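Long-range contacts in capsid protein (Macrobrachium rosenbergii nodavirus, PDB 5YKU), which forms the nodavirus capsid shell, its protrusion domain, described here, making the dimeric spikes on the particle surface: residues V4-L9 and A120-N125; V45-R50 and P112-I117; R50-V55 and F75-I80. All coordinates share one frame; numbering follows the deposited sequence.

In the fold
From the N terminus, the loop 4-9 that leads into strand 10-18 meets the chain's last residues, 120-125, so interaction 1 closes a loop spanning nearly the whole domain. Within that loop, interaction 2 pairs strand 41-47 and the turn after it with the start of strand 114-121. Interaction 3 lies within the loop of interaction 2 and joins the 50-55 and 75-80 loops, which lead into strands 57-63 and 81-89. None of the three cross. Interactions 1 and 2 use the two ends of strand 114-121, centres 26 Å apart, whereas interactions 2 and 3 share Arg50 and touch where Tyr113 packs on Asp76, at the far end of the sheet.

Interaction 1. Residues V4-L9 and A120-N125; sequences VEVSQL and AIVGNN
Val4 and Gly123 form a single antiparallel hydrogen-bonded bridge, their CA atoms 4.6 Å apart. Val4 N donates to Gly123 O, and Gly123 N returns a bond to Val4 O at 2.8 Å. Gly123 takes a positive phi (57°) in the type II' turn from Val122 to Asn125. The direct side-chain contacts are mostly apolar. Val4 lays CG1 against the carbonyl oxygen of Ile121, while Val122 spreads its two methyl branches to different partners. Its CG2, anti to the backbone N, reaches the CA of Val6 at 3.8 Å and the CG2 of the same residue; CB and CG1 meet Leu9 CD1, which comes within 3.8 Å of Val122 CB. The same Leu9 methyl also touches Ala120 CB, 4.0 Å away. Where the backbones part, one water donates to both Gln8 O and Ile121 O and bridges them. Asn125 folds back, its ND2 giving a nearly straight in-plane bond to Ala120 O, while its OD1 receives the backbone N of Lys41. Ile121 pairs with Thr10; traced back from there, the chain leaves strand 10-18, turns through the 3-10 segment at Val6 and Ser7, and returns to the end of strand 114-121 for one isolated bridge.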
ATOM      1  N   VAL A   4      20.951  -5.188  14.544  1.00 18.42           N
ATOM      2  CA  VAL A   4      20.250  -6.150  15.362  1.00 18.65           C
ATOM      3  C   VAL A   4      20.627  -7.574  14.971  1.00 18.58           C
ATOM      4  O   VAL A   4      20.598  -7.957  13.846  1.00 20.06           O
ATOM      5  CB  VAL A   4      18.749  -5.892  15.148  1.00 18.38           C
ATOM      6  CG1 VAL A   4      17.884  -6.926  15.762  1.00 17.12           C
ATOM      7  CG2 VAL A   4      18.408  -4.516  15.684  1.00 18.20           C
ATOM      8  N   GLU A   5      21.016  -8.380  15.972  1.00 19.93           N
ATOM      9  CA  GLU A   5      21.383  -9.737  15.777  1.00 21.91           C
ATOM     10  C   GLU A   5      20.209 -10.539  15.355  1.00 19.85           C
ATOM     11  O   GLU A   5      19.072 -10.263  15.782  1.00 19.13           O
ATOM     12  CB  GLU A   5      21.875 -10.305  17.164  1.00 26.49           C
ATOM     13  CG  GLU A   5      23.305  -9.820  17.504  1.00 38.68           C
ATOM     14  CD  GLU A   5      24.423 -10.515  16.664  1.00 47.07           C
ATOM     15  OE1 GLU A   5      24.165 -11.596  16.060  1.00 58.13           O
ATOM     16  OE2 GLU A   5      25.575 -10.027  16.650  1.00 63.26           O
ATOM     17  N   VAL A   6      20.445 -11.595  14.565  1.00 20.14           N
ATOM     18  CA  VAL A   6      19.337 -12.334  14.034  1.00 20.73           C
ATOM     19  C   VAL A   6      18.508 -13.014  15.061  1.00 22.97           C
ATOM     20  O   VAL A   6      17.270 -13.189  14.853  1.00 21.16           O
ATOM     21  CB  VAL A   6      19.671 -13.388  12.957  1.00 26.16           C
ATOM     22  CG1 VAL A   6      18.393 -14.060  12.523  1.00 38.35           C
ATOM     23  CG2 VAL A   6      20.262 -12.803  11.720  1.00 25.18           C
ATOM     24  N   SER A   7      19.086 -13.486  16.186  1.00 19.53           N
ATOM     25  CA  SER A   7      18.286 -14.096  17.209  1.00 19.51           C
ATOM     26  C   SER A   7      17.275 -13.075  17.831  1.00 19.49           C
ATOM     27  O   SER A   7      16.378 -13.496  18.548  1.00 21.18           O
ATOM     28  CB  SER A   7      19.279 -14.647  18.265  1.00 22.70           C
ATOM     29  OG  SER A   7      19.873 -13.465  18.850  1.00 25.35           O
ATOM     30  N   GLN A   8      17.484 -11.771  17.556  1.00 19.06           N
ATOM     31  CA  GLN A   8      16.601 -10.761  18.133  1.00 18.12           C
ATOM     32  C   GLN A   8      15.611 -10.212  17.083  1.00 17.23           C
ATOM     33  O   GLN A   8      15.022  -9.203  17.317  1.00 16.48           O
ATOM     34  CB  GLN A   8      17.405  -9.627  18.685  1.00 20.80           C
ATOM     35  CG  GLN A   8      18.402 -10.036  19.833  1.00 25.31           C
ATOM     36  CD  GLN A   8      17.744 -10.900  20.897  1.00 31.64           C
ATOM     37  OE1 GLN A   8      16.808 -10.442  21.580  1.00 38.86           O
ATOM     38  NE2 GLN A   8      18.170 -12.159  21.004  1.00 32.63           N
ATOM     39  N   LEU A   9      15.484 -10.920  15.952  1.00 14.50           N
ATOM     40  CA  LEU A   9      14.488 -10.532  14.890  1.00 12.84           C
ATOM     41  C   LEU A   9      13.134 -10.270  15.562  1.00 13.45           C
ATOM     42  O   LEU A   9      12.635 -10.992  16.353  1.00 13.60           O
ATOM     43  CB  LEU A   9      14.345 -11.700  13.907  1.00 12.07           C
ATOM     44  CG  LEU A   9      13.133 -11.612  12.954  1.00 12.33           C
ATOM     45  CD1 LEU A   9      13.271 -10.559  11.949  1.00 12.34           C
ATOM     46  CD2 LEU A   9      13.003 -12.993  12.276  1.00 13.15           C
ATOM     47  N   ALA A 120      10.774  -6.208   8.881  1.00  9.39           N
ATOM     48  CA  ALA A 120      11.641  -7.064   9.748  1.00 10.98           C
ATOM     49  C   ALA A 120      12.781  -6.172  10.300  1.00 10.77           C
ATOM     50  O   ALA A 120      13.536  -5.582   9.531  1.00 12.46           O
ATOM     51  CB  ALA A 120      12.225  -8.205   8.932  1.00 10.63           C
ATOM     52  N   ILE A 121      12.828  -6.092  11.617  1.00 10.60           N
ATOM     53  CA  ILE A 121      13.877  -5.350  12.316  1.00 12.27           C
ATOM     54  C   ILE A 121      15.027  -6.332  12.638  1.00 10.36           C
ATOM     55  O   ILE A 121      14.866  -7.117  13.582  1.00 11.66           O
ATOM     56  CB  ILE A 121      13.318  -4.631  13.517  1.00 12.80           C
ATOM     57  CG1 ILE A 121      12.260  -3.616  13.012  1.00 15.09           C
ATOM     58  CG2 ILE A 121      14.483  -3.862  14.196  1.00 15.83           C
ATOM     59  CD1 ILE A 121      11.571  -2.852  14.108  1.00 18.03           C
ATOM     60  N   VAL A 122      15.999  -6.342  11.801  1.00 10.73           N
ATOM     61  CA  VAL A 122      17.101  -7.330  11.881  1.00 12.68           C
ATOM     62  C   VAL A 122      18.216  -6.803  11.064  1.00 12.82           C
ATOM     63  O   VAL A 122      18.004  -6.055  10.094  1.00 13.17           O
ATOM     64  CB  VAL A 122      16.588  -8.695  11.386  1.00 12.33           C
ATOM     65  CG1 VAL A 122      16.282  -8.670   9.880  1.00 14.16           C
ATOM     66  CG2 VAL A 122      17.630  -9.799  11.735  1.00 13.91           C
ATOM     67  N   GLY A 123      19.457  -7.053  11.479  1.00 13.85           N
ATOM     68  CA  GLY A 123      20.571  -6.427  10.808  1.00 14.67           C
ATOM     69  C   GLY A 123      20.486  -4.907  10.805  1.00 13.42           C
ATOM     70  O   GLY A 123      20.179  -4.305  11.796  1.00 14.34           O
ATOM     71  N   ASN A 124      20.680  -4.332   9.659  1.00 14.90           N
ATOM     72  CA  ASN A 124      20.417  -2.936   9.434  1.00 15.16           C
ATOM     73  C   ASN A 124      19.088  -2.604   8.722  1.00 15.64           C
ATOM     74  O   ASN A 124      18.825  -1.474   8.347  1.00 17.04           O
ATOM     75  CB  ASN A 124      21.569  -2.347   8.641  1.00 19.98           C
ATOM     76  CG  ASN A 124      22.849  -2.354   9.454  1.00 24.50           C
ATOM     77  OD1 ASN A 124      22.882  -1.899  10.592  1.00 27.95           O
ATOM     78  ND2 ASN A 124      23.828  -2.903   8.865  1.00 29.99           N
ATOM     79  N   ASN A 125      18.243  -3.605   8.609  1.00 13.58           N
ATOM     80  CA  ASN A 125      16.923  -3.391   7.952  1.00 13.74           C
ATOM     81  C   ASN A 125      15.944  -2.635   8.768  1.00 17.76           C
ATOM     82  O   ASN A 125      16.017  -2.789  10.029  1.00 18.64           O
ATOM     83  CB  ASN A 125      16.257  -4.748   7.668  1.00 12.35           C
ATOM     84  CG  ASN A 125      15.251  -4.570   6.518  1.00 10.25           C
ATOM     85  OD1 ASN A 125      15.645  -4.240   5.424  1.00 11.14           O
ATOM     86  ND2 ASN A 125      13.990  -4.771   6.811  1.00 10.78           N
TER
HETATM   87  O   HOH W   1      14.382  -6.777  16.301  1.00 16.05           O

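Interaction 2. Residues V45-R50 and P112-I117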
ATOM      1  N   VAL A  45       0.862  -4.581   2.740  1.00  7.86           N
ATOM      2  CA  VAL A  45      -0.389  -5.328   2.585  1.00  8.36           C
ATOM      3  C   VAL A  45      -1.582  -4.428   2.738  1.00  7.80           C
ATOM      4  O   VAL A  45      -1.486  -3.382   3.401  1.00  9.12           O
ATOM      5  CB  VAL A  45      -0.546  -6.472   3.633  1.00  8.35           C
ATOM      6  CG1 VAL A  45       0.569  -7.451   3.447  1.00  9.66           C
ATOM      7  CG2 VAL A  45      -0.575  -5.957   5.061  1.00  9.33           C
ATOM      8  N   PRO A  46      -2.679  -4.702   2.099  1.00  7.98           N
ATOM      9  CA  PRO A  46      -3.919  -3.982   2.331  1.00  7.79           C
ATOM     10  C   PRO A  46      -4.522  -4.330   3.630  1.00  7.25           C
ATOM     11  O   PRO A  46      -4.356  -5.456   4.110  1.00  8.55           O
ATOM     12  CB  PRO A  46      -4.790  -4.394   1.163  1.00  7.82           C
ATOM     13  CG  PRO A  46      -4.335  -5.836   0.873  1.00  7.80           C
ATOM     14  CD  PRO A  46      -2.870  -5.833   1.182  1.00  8.15           C
ATOM     15  N   TYR A  47      -5.248  -3.427   4.213  1.00  7.73           N
ATOM     16  CA  TYR A  47      -6.193  -3.743   5.321  1.00  7.37           C
ATOM     17  C   TYR A  47      -7.435  -2.956   5.066  1.00  7.86           C
ATOM     18  O   TYR A  47      -7.470  -2.085   4.176  1.00  8.06           O
ATOM     19  CB  TYR A  47      -5.598  -3.514   6.727  1.00  8.33           C
ATOM     20  CG  TYR A  47      -5.548  -2.083   7.209  1.00  9.04           C
ATOM     21  CD1 TYR A  47      -6.613  -1.593   7.989  1.00 10.08           C
ATOM     22  CD2 TYR A  47      -4.508  -1.222   6.978  1.00  8.21           C
ATOM     23  CE1 TYR A  47      -6.611  -0.297   8.483  1.00 10.53           C
ATOM     24  CE2 TYR A  47      -4.484   0.056   7.432  1.00  9.42           C
ATOM     25  CZ  TYR A  47      -5.566   0.495   8.163  1.00 10.92           C
ATOM     26  OH  TYR A  47      -5.529   1.834   8.628  1.00 13.12           O
HETATM   27  N   MSE A  48      -8.481  -3.200   5.796  1.00  7.80           N
HETATM   28  CA  MSE A  48      -9.735  -2.482   5.659  1.00  8.61           C
HETATM   29  C   MSE A  48     -10.347  -2.241   7.008  1.00  8.36           C
HETATM   30  O   MSE A  48     -10.593  -3.142   7.819  1.00  8.65           O
HETATM   31  CB  MSE A  48     -10.675  -3.202   4.704  1.00  9.14           C
HETATM   32  CG  MSE A  48     -11.788  -2.353   4.194  1.00  9.76           C
HETATM   33 SE   MSE A  48     -12.641  -3.147   2.585  0.67  9.53          SE
HETATM   34  CE  MSE A  48     -11.201  -2.872   1.313  1.00 10.70           C
ATOM     35  N   ASP A  49     -10.755  -0.988   7.197  1.00  8.68           N
ATOM     36  CA  ASP A  49     -11.598  -0.569   8.311  1.00  9.59           C
ATOM     37  C   ASP A  49     -12.384   0.590   7.728  1.00  8.93           C
ATOM     38  O   ASP A  49     -11.954   1.754   7.855  1.00  9.89           O
ATOM     39  CB  ASP A  49     -10.772  -0.186   9.550  1.00  9.65           C
ATOM     40  CG  ASP A  49     -11.644   0.311  10.614  1.00 12.12           C
ATOM     41  OD1 ASP A  49     -12.847   0.194  10.610  1.00 15.40           O
ATOM     42  OD2 ASP A  49     -11.078   0.821  11.683  1.00 15.92           O
ATOM     43  N   ARG A  50     -13.450   0.289   7.010  1.00  7.79           N
ATOM     44  CA  ARG A  50     -13.975   1.256   6.027  1.00  8.20           C
ATOM     45  C   ARG A  50     -15.362   0.887   5.635  1.00  8.10           C
ATOM     46  O   ARG A  50     -15.631  -0.258   5.190  1.00  8.99           O
ATOM     47  CB  ARG A  50     -13.067   1.206   4.812  1.00  9.02           C
ATOM     48  CG  ARG A  50     -13.392   2.197   3.712  1.00  8.76           C
ATOM     49  CD  ARG A  50     -12.498   1.960   2.515  1.00  9.12           C
ATOM     50  NE  ARG A  50     -12.743   2.838   1.375  1.00  9.14           N
ATOM     51  CZ  ARG A  50     -13.631   2.647   0.411  1.00  9.01           C
ATOM     52  NH1 ARG A  50     -14.530   1.678   0.465  1.00  9.85           N
ATOM     53  NH2 ARG A  50     -13.622   3.483  -0.614  1.00  9.72           N
ATOM     54  N   PRO A 112     -10.626   6.760   1.713  1.00  8.95           N
ATOM     55  CA  PRO A 112      -9.370   6.144   1.290  1.00  8.92           C
ATOM     56  C   PRO A 112      -9.362   4.644   1.531  1.00  8.50           C
ATOM     57  O   PRO A 112      -9.955   4.132   2.478  1.00  9.34           O
ATOM     58  CB  PRO A 112      -8.311   6.803   2.125  1.00 10.40           C
ATOM     59  CG  PRO A 112      -8.942   8.135   2.584  1.00 14.23           C
ATOM     60  CD  PRO A 112     -10.386   7.890   2.686  1.00 11.08           C
ATOM     61  N   TYR A 113      -8.685   3.946   0.629  1.00  7.83           N
ATOM     62  CA  TYR A 113      -8.245   2.591   0.939  1.00  7.46           C
ATOM     63  C   TYR A 113      -6.983   2.693   1.744  1.00  7.57           C
ATOM     64  O   TYR A 113      -6.282   3.744   1.781  1.00  8.67           O
ATOM     65  CB  TYR A 113      -8.099   1.803  -0.349  1.00  8.36           C
ATOM     66  CG  TYR A 113      -9.458   1.414  -0.935  1.00  8.00           C
ATOM     67  CD1 TYR A 113     -10.309   0.607  -0.175  1.00  7.50           C
ATOM     68  CD2 TYR A 113      -9.855   1.783  -2.181  1.00  8.73           C
ATOM     69  CE1 TYR A 113     -11.578   0.189  -0.666  1.00  7.55           C
ATOM     70  CE2 TYR A 113     -11.112   1.393  -2.701  1.00  7.67           C
ATOM     71  CZ  TYR A 113     -11.948   0.618  -1.916  1.00  7.77           C
ATOM     72  OH  TYR A 113     -13.165   0.198  -2.359  1.00  9.45           O
ATOM     73  N   GLN A 114      -6.640   1.602   2.449  1.00  7.51           N
ATOM     74  CA  GLN A 114      -5.724   1.613   3.621  1.00  7.50           C
ATOM     75  C   GLN A 114      -4.685   0.552   3.492  1.00  7.89           C
ATOM     76  O   GLN A 114      -4.931  -0.546   3.000  1.00  7.78           O
ATOM     77  CB  GLN A 114      -6.572   1.363   4.868  1.00  8.12           C
ATOM     78  CG  GLN A 114      -7.647   2.468   5.104  1.00  8.43           C
ATOM     79  CD  GLN A 114      -8.807   1.938   5.871  1.00  8.78           C
ATOM     80  OE1 GLN A 114      -9.472   0.948   5.486  1.00  9.12           O
ATOM     81  NE2 GLN A 114      -9.177   2.566   6.961  1.00 10.29           N
ATOM     82  N   TYR A 115      -3.489   0.843   3.947  1.00  7.85           N
ATOM     83  CA  TYR A 115      -2.367  -0.036   3.845  1.00  8.19           C
ATOM     84  C   TYR A 115      -1.593  -0.141   5.137  1.00  7.90           C
ATOM     85  O   TYR A 115      -1.643   0.728   6.010  1.00  7.98           O
ATOM     86  CB  TYR A 115      -1.429   0.385   2.688  1.00  8.93           C
ATOM     87  CG  TYR A 115      -0.674   1.656   2.961  1.00  9.41           C
ATOM     88  CD1 TYR A 115       0.424   1.702   3.798  1.00  9.18           C
ATOM     89  CD2 TYR A 115      -1.047   2.838   2.306  1.00  9.19           C
ATOM     90  CE1 TYR A 115       1.120   2.933   3.944  1.00  9.32           C
ATOM     91  CE2 TYR A 115      -0.449   4.024   2.527  1.00 10.64           C
ATOM     92  CZ  TYR A 115       0.662   4.051   3.330  1.00  9.81           C
ATOM     93  OH  TYR A 115       1.304   5.288   3.547  1.00 13.35           O
ATOM     94  N   ARG A 116      -0.888  -1.284   5.294  1.00  8.55           N
ATOM     95  CA  ARG A 116      -0.028  -1.614   6.455  1.00  7.76           C
ATOM     96  C   ARG A 116       1.328  -2.004   5.931  1.00  8.85           C
ATOM     97  O   ARG A 116       1.407  -2.872   5.049  1.00  9.31           O
ATOM     98  CB  ARG A 116      -0.681  -2.705   7.270  1.00  8.25           C
ATOM     99  CG  ARG A 116       0.166  -3.097   8.481  1.00  9.69           C
ATOM    100  CD  ARG A 116      -0.498  -4.258   9.256  1.00  9.89           C
ATOM    101  NE  ARG A 116      -1.861  -3.976   9.642  1.00 10.69           N
ATOM    102  CZ  ARG A 116      -2.254  -3.155  10.584  1.00 11.32           C
ATOM    103  NH1 ARG A 116      -1.410  -2.574  11.394  1.00 11.58           N
ATOM    104  NH2 ARG A 116      -3.575  -3.025  10.766  1.00 11.68           N
ATOM    105  N   ILE A 117       2.350  -1.439   6.486  1.00  9.17           N
ATOM    106  CA  ILE A 117       3.734  -1.797   6.104  1.00  9.59           C
ATOM    107  C   ILE A 117       4.350  -2.618   7.164  1.00  9.45           C
ATOM    108  O   ILE A 117       4.218  -2.333   8.397  1.00 11.42           O
ATOM    109  CB  ILE A 117       4.559  -0.541   5.819  1.00 11.83           C
ATOM    110  CG1 ILE A 117       4.034   0.112   4.530  1.00 14.26           C
ATOM    111  CG2 ILE A 117       6.054  -0.891   5.696  1.00 12.57           C
ATOM    112  CD1 ILE A 117       4.646   1.418   4.134  1.00 16.67           C
TER
HETATM  113  O   HOH W   2      -8.987  -0.119   2.944  1.00  8.32           O
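Tyr47 reaches across to Gln114 and Arg116 because its CG stands between the backbone N and the carbonyl carbon (chi1 79°), which lays the ring over the neighbouring strand. Arg50, extended from CG to NE with CG anti to its N, carries its guanidinium onto Tyr113. Gln114 CB sits over one face of the Tyr47 ring in a CH-pi contact, 3.7 Å from the centroid; Arg116 NH2 stands over the opposite face, its guanidinium tilted 41° to the ring, in a longer cation-pi contact, and Tyr115 O comes to the ring edge. The Arg50 guanidinium stacks flat on Tyr113, centres 3.8 Å apart and planes 18° from parallel, and the CE methyl of selenomethionine Met48 packs on Tyr113 CE1. The Gln114 amide grips the Asp49 backbone twice: Asp49 N donates to OE1 at 2.9 Å, and NE2 donates to Asp49 O at 3.0 Å from above the carbonyl plane. A water joins Tyr47 O to Gln114 OE1. In the antiparallel hydrogen-bonded pair of Val45 and Arg116, Val45 N to Arg116 O and Arg116 N to Val45 O are both 2.9 Å. Tyr113 OH bonds to Gln57 O, Arg50 NH2 to Gln57 OE1 and Lys111 O, and Arg116 NH1 to Ala13 O. Strand 114-121 lies between 41-47 and 10-18; Tyr115 and Pro46 touch Tyr74 of strand 69-75, while Tyr47 and Arg116 rest on Ile16.

Interaction 3. Residues R50-V55 and F75-I80; sequences RVSSEV and FDTSAI
Asp76 meets Arg50 in the one salt bridge of this contact, with NH1 donating to OD2 at 2.9 Å; Arg50 NH2 bonds to Gln57 OE1 and Lys111 O. The carboxylate oxygen lies in the guanidinium plane and is approached on its anti side, while the two flat groups are turned 54° from each other. Hydrogen bonds from Ser53 complete the grip on Asp76 OD2: Ser53 OG donates from the syn side at 2.7 Å, and Ser53 N from above the carboxylate plane at 2.9 Å. Three donors on one oxygen of a buried side chain would probably favour its charged form. Asp76 CG stands between its own N and carbonyl carbon (chi1 67°), which places OD2 against Ser53 and Arg50. The other oxygen, OD1, accepts from Thr77 OG1 and from the backbone N of Gln57; Thr77 OG1 in turn accepts from Leu56 N. Ser52 OG donates to Asp76 O at 2.7 Å, from well above the carbonyl plane. Van der Waals contact is slight: Thr77 OG1 lies 3.4 Å from Glu54 C and Thr77 CG2 3.9 Å from Glu54 OE1. Each serine hydroxyl also accepts from a backbone N two residues on, Ser52 from Glu54 and Ser53 from Val55. The result is two overlapping ST turns whose hydroxyls also donate to the buried Asp76, joining two loops at one end of the protrusion domain's antiparallel sheet.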
ATOM      1  N   ARG A  50     -13.450   0.289   7.010  1.00  7.79           N
ATOM      2  CA  ARG A  50     -13.975   1.256   6.027  1.00  8.20           C
ATOM      3  C   ARG A  50     -15.362   0.887   5.635  1.00  8.10           C
ATOM      4  O   ARG A  50     -15.631  -0.258   5.190  1.00  8.99           O
ATOM      5  CB  ARG A  50     -13.067   1.206   4.812  1.00  9.02           C
ATOM      6  CG  ARG A  50     -13.392   2.197   3.712  1.00  8.76           C
ATOM      7  CD  ARG A  50     -12.498   1.960   2.515  1.00  9.12           C
ATOM      8  NE  ARG A  50     -12.743   2.838   1.375  1.00  9.14           N
ATOM      9  CZ  ARG A  50     -13.631   2.647   0.411  1.00  9.01           C
ATOM     10  NH1 ARG A  50     -14.530   1.678   0.465  1.00  9.85           N
ATOM     11  NH2 ARG A  50     -13.622   3.483  -0.614  1.00  9.72           N
ATOM     12  N   VAL A  51     -16.311   1.797   5.786  1.00  9.51           N
ATOM     13  CA  VAL A  51     -17.641   1.618   5.329  1.00  9.24           C
ATOM     14  C   VAL A  51     -17.670   1.481   3.834  1.00  9.07           C
ATOM     15  O   VAL A  51     -17.067   2.288   3.120  1.00 10.76           O
ATOM     16  CB  VAL A  51     -18.552   2.738   5.818  1.00 10.66           C
ATOM     17  CG1 VAL A  51     -19.929   2.684   5.213  1.00 13.54           C
ATOM     18  CG2 VAL A  51     -18.594   2.822   7.313  1.00 13.19           C
ATOM     19  N   SER A  52     -18.329   0.492   3.338  1.00  9.80           N
ATOM     20  CA  SER A  52     -18.498   0.316   1.881  1.00  9.65           C
ATOM     21  C   SER A  52     -19.258   1.463   1.250  1.00 10.01           C
ATOM     22  O   SER A  52     -20.298   1.864   1.790  1.00 10.99           O
ATOM     23  CB  SER A  52     -19.274  -0.958   1.611  1.00 10.50           C
ATOM     24  OG  SER A  52     -19.532  -1.069   0.216  1.00 10.38           O
ATOM     25  N   SER A  53     -18.787   1.934   0.121  1.00  9.28           N
ATOM     26  CA  SER A  53     -19.555   2.936  -0.651  1.00 10.05           C
ATOM     27  C   SER A  53     -20.753   2.338  -1.280  1.00 10.70           C
ATOM     28  O   SER A  53     -21.644   3.143  -1.677  1.00 12.29           O
ATOM     29  CB  SER A  53     -18.647   3.516  -1.710  1.00  9.59           C
ATOM     30  OG  SER A  53     -18.422   2.532  -2.764  1.00 10.13           O
ATOM     31  N   GLU A  54     -20.791   1.067  -1.463  1.00 10.50           N
ATOM     32  CA  GLU A  54     -21.827   0.398  -2.229  1.00 12.07           C
ATOM     33  C   GLU A  54     -21.824   0.824  -3.702  1.00 11.65           C
ATOM     34  O   GLU A  54     -22.823   0.504  -4.400  1.00 14.89           O
ATOM     35  CB  GLU A  54     -23.214   0.480  -1.589  1.00 13.71           C
ATOM     36  CG  GLU A  54     -23.193  -0.057  -0.126  1.00 14.39           C
ATOM     37  CD  GLU A  54     -22.679  -1.502   0.176  1.00 22.37           C
ATOM     38  OE1 GLU A  54     -22.414  -2.411  -0.686  1.00 26.83           O
ATOM     39  OE2 GLU A  54     -22.397  -1.808   1.427  1.00 22.71           O
ATOM     40  N   VAL A  55     -20.835   1.516  -4.185  1.00 10.20           N
ATOM     41  CA  VAL A  55     -20.755   2.028  -5.546  1.00 10.52           C
ATOM     42  C   VAL A  55     -19.482   1.590  -6.208  1.00  9.91           C
ATOM     43  O   VAL A  55     -18.903   2.275  -7.068  1.00 10.32           O
ATOM     44  CB  VAL A  55     -21.101   3.509  -5.672  1.00 11.49           C
ATOM     45  CG1 VAL A  55     -22.563   3.758  -5.301  1.00 13.14           C
ATOM     46  CG2 VAL A  55     -20.199   4.375  -4.879  1.00 12.17           C
ATOM     47  N   PHE A  75     -11.687  -3.725  -3.341  1.00  7.94           N
ATOM     48  CA  PHE A  75     -13.062  -3.574  -3.897  1.00  7.97           C
ATOM     49  C   PHE A  75     -13.994  -3.657  -2.777  1.00  7.83           C
ATOM     50  O   PHE A  75     -13.861  -4.539  -1.916  1.00  9.45           O
ATOM     51  CB  PHE A  75     -13.363  -4.654  -4.938  1.00  9.20           C
ATOM     52  CG  PHE A  75     -14.555  -4.340  -5.790  1.00  9.42           C
ATOM     53  CD1 PHE A  75     -14.489  -3.268  -6.661  1.00 11.44           C
ATOM     54  CD2 PHE A  75     -15.705  -5.003  -5.726  1.00 10.18           C
ATOM     55  CE1 PHE A  75     -15.517  -2.970  -7.545  1.00 11.83           C
ATOM     56  CE2 PHE A  75     -16.795  -4.673  -6.571  1.00 10.36           C
ATOM     57  CZ  PHE A  75     -16.676  -3.719  -7.512  1.00 11.89           C
ATOM     58  N   ASP A  76     -14.997  -2.782  -2.703  1.00  8.77           N
ATOM     59  CA  ASP A  76     -15.843  -2.658  -1.516  1.00  8.74           C
ATOM     60  C   ASP A  76     -17.237  -3.153  -1.644  1.00  9.41           C
ATOM     61  O   ASP A  76     -17.960  -3.029  -0.674  1.00 10.55           O
ATOM     62  CB  ASP A  76     -15.778  -1.206  -1.040  1.00  8.72           C
ATOM     63  CG  ASP A  76     -16.407  -0.200  -1.987  1.00  8.99           C
ATOM     64  OD1 ASP A  76     -16.765  -0.594  -3.137  1.00  9.04           O
ATOM     65  OD2 ASP A  76     -16.580   0.990  -1.513  1.00  9.73           O
ATOM     66  N   THR A  77     -17.672  -3.654  -2.770  1.00 10.07           N
ATOM     67  CA  THR A  77     -19.110  -3.885  -2.992  1.00 10.47           C
ATOM     68  C   THR A  77     -19.357  -5.289  -3.401  1.00 11.49           C
ATOM     69  O   THR A  77     -18.944  -5.740  -4.495  1.00 13.57           O
ATOM     70  CB  THR A  77     -19.664  -2.920  -4.062  1.00 10.24           C
ATOM     71  OG1 THR A  77     -19.382  -1.553  -3.676  1.00 10.69           O
ATOM     72  CG2 THR A  77     -21.119  -3.098  -4.249  1.00 11.89           C
ATOM     73  N   SER A  78     -20.028  -6.065  -2.580  1.00 11.02           N
ATOM     74  CA  SER A  78     -20.396  -7.471  -2.797  1.00 12.39           C
ATOM     75  C   SER A  78     -19.206  -8.406  -2.830  1.00 11.44           C
ATOM     76  O   SER A  78     -18.936  -9.082  -1.851  1.00 11.00           O
ATOM     77  CB  SER A  78     -21.279  -7.668  -4.001  1.00 16.67           C
ATOM     78  OG  SER A  78     -21.676  -9.057  -3.826  1.00 20.22           O
ATOM     79  N   ALA A  79     -18.477  -8.426  -3.911  1.00  9.98           N
ATOM     80  CA  ALA A  79     -17.269  -9.229  -4.043  1.00 10.81           C
ATOM     81  C   ALA A  79     -16.070  -8.505  -3.458  1.00  9.76           C
ATOM     82  O   ALA A  79     -15.276  -7.850  -4.133  1.00 10.09           O
ATOM     83  CB  ALA A  79     -17.048  -9.589  -5.532  1.00 13.70           C
ATOM     84  N   ILE A  80     -15.962  -8.569  -2.155  1.00  9.36           N
ATOM     85  CA  ILE A  80     -15.003  -7.731  -1.420  1.00 10.51           C
ATOM     86  C   ILE A  80     -13.598  -8.200  -1.743  1.00 10.11           C
ATOM     87  O   ILE A  80     -13.297  -9.413  -1.641  1.00 10.75           O
ATOM     88  CB  ILE A  80     -15.288  -7.658   0.073  1.00 10.42           C
ATOM     89  CG1 ILE A  80     -16.726  -7.176   0.299  1.00 14.15           C
ATOM     90  CG2 ILE A  80     -14.233  -6.761   0.805  1.00 10.39           C
ATOM     91  CD1 ILE A  80     -17.111  -7.196   1.723  1.00 16.73           C
TER